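Local coordinates for protein dTDP-4-dehydrorhamnose 3,5-epimerase (Elizabethkingia anophelis NUHP1, PDB 6C46) that probably catalyses the epimerization of dTDP-4-dehydro-6-deoxy-glucose at two carbons of its sugar ring, a step in the synthesis of dTDP-L-rhamnose, at residues A[89-94]-A[125-130]. Residues are numbered along the deposited sequence; the frame is centred on the assembly and turned at random.
Sequences VWDVAV and FAHGFV
W90 and V130, V92 and G128, and V94 and A126 are the three hydrogen-bonded pairs that join two neighbouring antiparallel strands, 89-94 and 125-130, whose axes run 165° apart. Each pair is closed by two N-H···O=C bonds; the straightest, from V92 N to G128 O (2.8 Å), is nearly linear at the hydrogen. Between them D91 faces F129 and A93 faces H127 in non-hydrogen-bonded pairs, and CA-H groups such as that of F129 lean on the carbonyl oxygens opposite.

The polar heart of the contact is D91 with H127, a diagonal pair on one face of the sheet. D91 extends with CG anti to the backbone N (chi1 -168°), and H127 does the same, which brings their ends together. H127 NE2 gives its hydrogen to the syn lone pair of D91 OD1 at 2.5 Å, a short bond lying near the imidazole plane. Carboxylate and ring are turned 31° apart. Buried aspartate suits this place as an acceptor that helps to set the ring's rotation.

On the same face, the F129 ring meets V89, CD1 lying 3.8 Å from V89 CG1, and stacks on F138. The face carrying W90, V92, V94, A126 and V130 is largely apolar: V130 CG1 touches W90 CB at 3.6 Å, while the indole reaches away to a cation-pi contact with K166. Beta-branched V92, V94 and V130 suit extended strand and apolar neighbours, V94 and A126 meeting L69 and V130 meeting I167. G128, having no side chain, adds no bulk beside V92.

Strand 106-112 flanks 89-94 and strand 66-72 flanks 125-130, within one sheet of the cupin-type beta-sandwich. F119 and V121 of the opposing sheet pack on the D91 and A93 face, where H127 lies near H70 and Y140, the predicted catalytic acceptor and donor.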
loop_
_atom_site.group_PDB
_atom_site.type_symbol
_atom_site.label_atom_id
_atom_site.label_comp_id
_atom_site.label_asym_id
_atom_site.label_seq_id
_atom_site.Cartn_x
_atom_site.Cartn_y
_atom_site.Cartn_z
ATOM N N VAL A 89 9.891 -6.920 -11.268
ATOM C CA VAL A 89 11.198 -6.338 -10.970
ATOM C C VAL A 89 12.079 -7.378 -10.287
ATOM O O VAL A 89 11.600 -8.362 -9.713
ATOM C CB VAL A 89 11.128 -5.082 -10.080
ATOM C CG1 VAL A 89 10.228 -3.993 -10.709
ATOM C CG2 VAL A 89 10.670 -5.463 -8.644
ATOM N N TRP A 90 13.386 -7.154 -10.381
ATOM C CA TRP A 90 14.375 -7.893 -9.602
ATOM C C TRP A 90 14.895 -6.938 -8.541
ATOM O O TRP A 90 15.427 -5.874 -8.866
ATOM C CB TRP A 90 15.515 -8.417 -10.479
ATOM C CG TRP A 90 16.492 -9.299 -9.732
ATOM C CD1 TRP A 90 17.705 -8.939 -9.214
ATOM C CD2 TRP A 90 16.318 -10.686 -9.431
ATOM N NE1 TRP A 90 18.295 -10.023 -8.602
ATOM C CE2 TRP A 90 17.466 -11.108 -8.723
ATOM C CE3 TRP A 90 15.301 -11.612 -9.689
ATOM C CZ2 TRP A 90 17.629 -12.421 -8.274
ATOM C CZ3 TRP A 90 15.467 -12.922 -9.244
ATOM C CH2 TRP A 90 16.625 -13.308 -8.543
ATOM N N ASP A 91 14.725 -7.305 -7.283
ATOM C CA ASP A 91 14.973 -6.429 -6.152
ATOM C C ASP A 91 16.134 -6.991 -5.343
ATOM O O ASP A 91 16.168 -8.193 -5.086
ATOM C CB ASP A 91 13.737 -6.352 -5.274
ATOM C CG ASP A 91 13.831 -5.248 -4.263
ATOM O OD1 ASP A 91 13.306 -4.139 -4.530
ATOM O OD2 ASP A 91 14.467 -5.487 -3.220
ATOM N N VAL A 92 17.068 -6.127 -4.917
ATOM C CA VAL A 92 18.292 -6.574 -4.238
ATOM C C VAL A 92 18.475 -5.806 -2.936
ATOM O O VAL A 92 18.281 -4.589 -2.894
ATOM C CB VAL A 92 19.536 -6.377 -5.139
ATOM C CG1 VAL A 92 20.800 -6.710 -4.368
ATOM C CG2 VAL A 92 19.442 -7.257 -6.395
ATOM N N ALA A 93 18.839 -6.519 -1.875
ATOM C CA ALA A 93 19.181 -5.926 -0.588
ATOM C C ALA A 93 20.603 -6.322 -0.211
ATOM O O ALA A 93 21.052 -7.425 -0.542
ATOM C CB ALA A 93 18.210 -6.375 0.508
ATOM N N VAL A 94 21.309 -5.411 0.477
ATOM C CA VAL A 94 22.681 -5.627 0.944
ATOM C C VAL A 94 22.757 -5.253 2.416
ATOM O O VAL A 94 22.403 -4.128 2.792
ATOM C CB VAL A 94 23.708 -4.792 0.160
ATOM C CG1 VAL A 94 25.143 -5.123 0.664
ATOM C CG2 VAL A 94 23.548 -5.026 -1.331
ATOM N N PHE A 125 20.434 -1.601 5.803
ATOM C CA PHE A 125 20.636 -2.252 4.521
ATOM C C PHE A 125 20.647 -1.199 3.433
ATOM O O PHE A 125 20.102 -0.108 3.604
ATOM C CB PHE A 125 19.500 -3.243 4.206
ATOM C CG PHE A 125 19.608 -4.569 4.928
ATOM C CD1 PHE A 125 19.640 -4.628 6.317
ATOM C CD2 PHE A 125 19.666 -5.756 4.202
ATOM C CE1 PHE A 125 19.725 -5.873 6.987
ATOM C CE2 PHE A 125 19.746 -6.999 4.856
ATOM C CZ PHE A 125 19.799 -7.048 6.256
ATOM N N ALA A 126 21.259 -1.537 2.303
ATOM C CA ALA A 126 21.047 -0.784 1.077
ATOM C C ALA A 126 20.102 -1.566 0.187
ATOM O O ALA A 126 20.006 -2.791 0.285
ATOM C CB ALA A 126 22.358 -0.505 0.332
ATOM N N HIS A 127 19.410 -0.847 -0.707
ATOM C CA HIS A 127 18.344 -1.456 -1.484
ATOM C C HIS A 127 18.349 -0.917 -2.908
ATOM O O HIS A 127 18.643 0.259 -3.147
ATOM C CB HIS A 127 16.966 -1.186 -0.838
ATOM C CG HIS A 127 15.820 -1.495 -1.749
ATOM N ND1 HIS A 127 15.112 -0.514 -2.416
ATOM C CD2 HIS A 127 15.271 -2.676 -2.122
ATOM C CE1 HIS A 127 14.185 -1.082 -3.174
ATOM N NE2 HIS A 127 14.264 -2.394 -3.015
ATOM N N GLY A 128 17.977 -1.775 -3.851
ATOM C CA GLY A 128 17.809 -1.311 -5.222
ATOM C C GLY A 128 16.986 -2.300 -6.012
ATOM O O GLY A 128 16.686 -3.395 -5.539
ATOM N N PHE A 129 16.625 -1.911 -7.240
ATOM C CA PHE A 129 15.879 -2.837 -8.080
ATOM C C PHE A 129 16.063 -2.498 -9.547
ATOM O O PHE A 129 16.442 -1.380 -9.901
ATOM C CB PHE A 129 14.394 -2.851 -7.726
ATOM C CG PHE A 129 13.634 -1.638 -8.185
ATOM C CD1 PHE A 129 12.908 -1.668 -9.364
ATOM C CD2 PHE A 129 13.600 -0.487 -7.412
ATOM C CE1 PHE A 129 12.174 -0.558 -9.780
ATOM C CE2 PHE A 129 12.869 0.626 -7.816
ATOM C CZ PHE A 129 12.156 0.593 -9.004
ATOM N N VAL A 130 15.775 -3.485 -10.409
ATOM C CA VAL A 130 15.812 -3.284 -11.857
ATOM C C VAL A 130 14.488 -3.752 -12.444
ATOM O O VAL A 130 13.891 -4.717 -11.957
ATOM C CB VAL A 130 16.986 -4.045 -12.510
ATOM C CG1 VAL A 130 16.830 -5.534 -12.250
ATOM C CG2 VAL A 130 17.052 -3.762 -14.021
#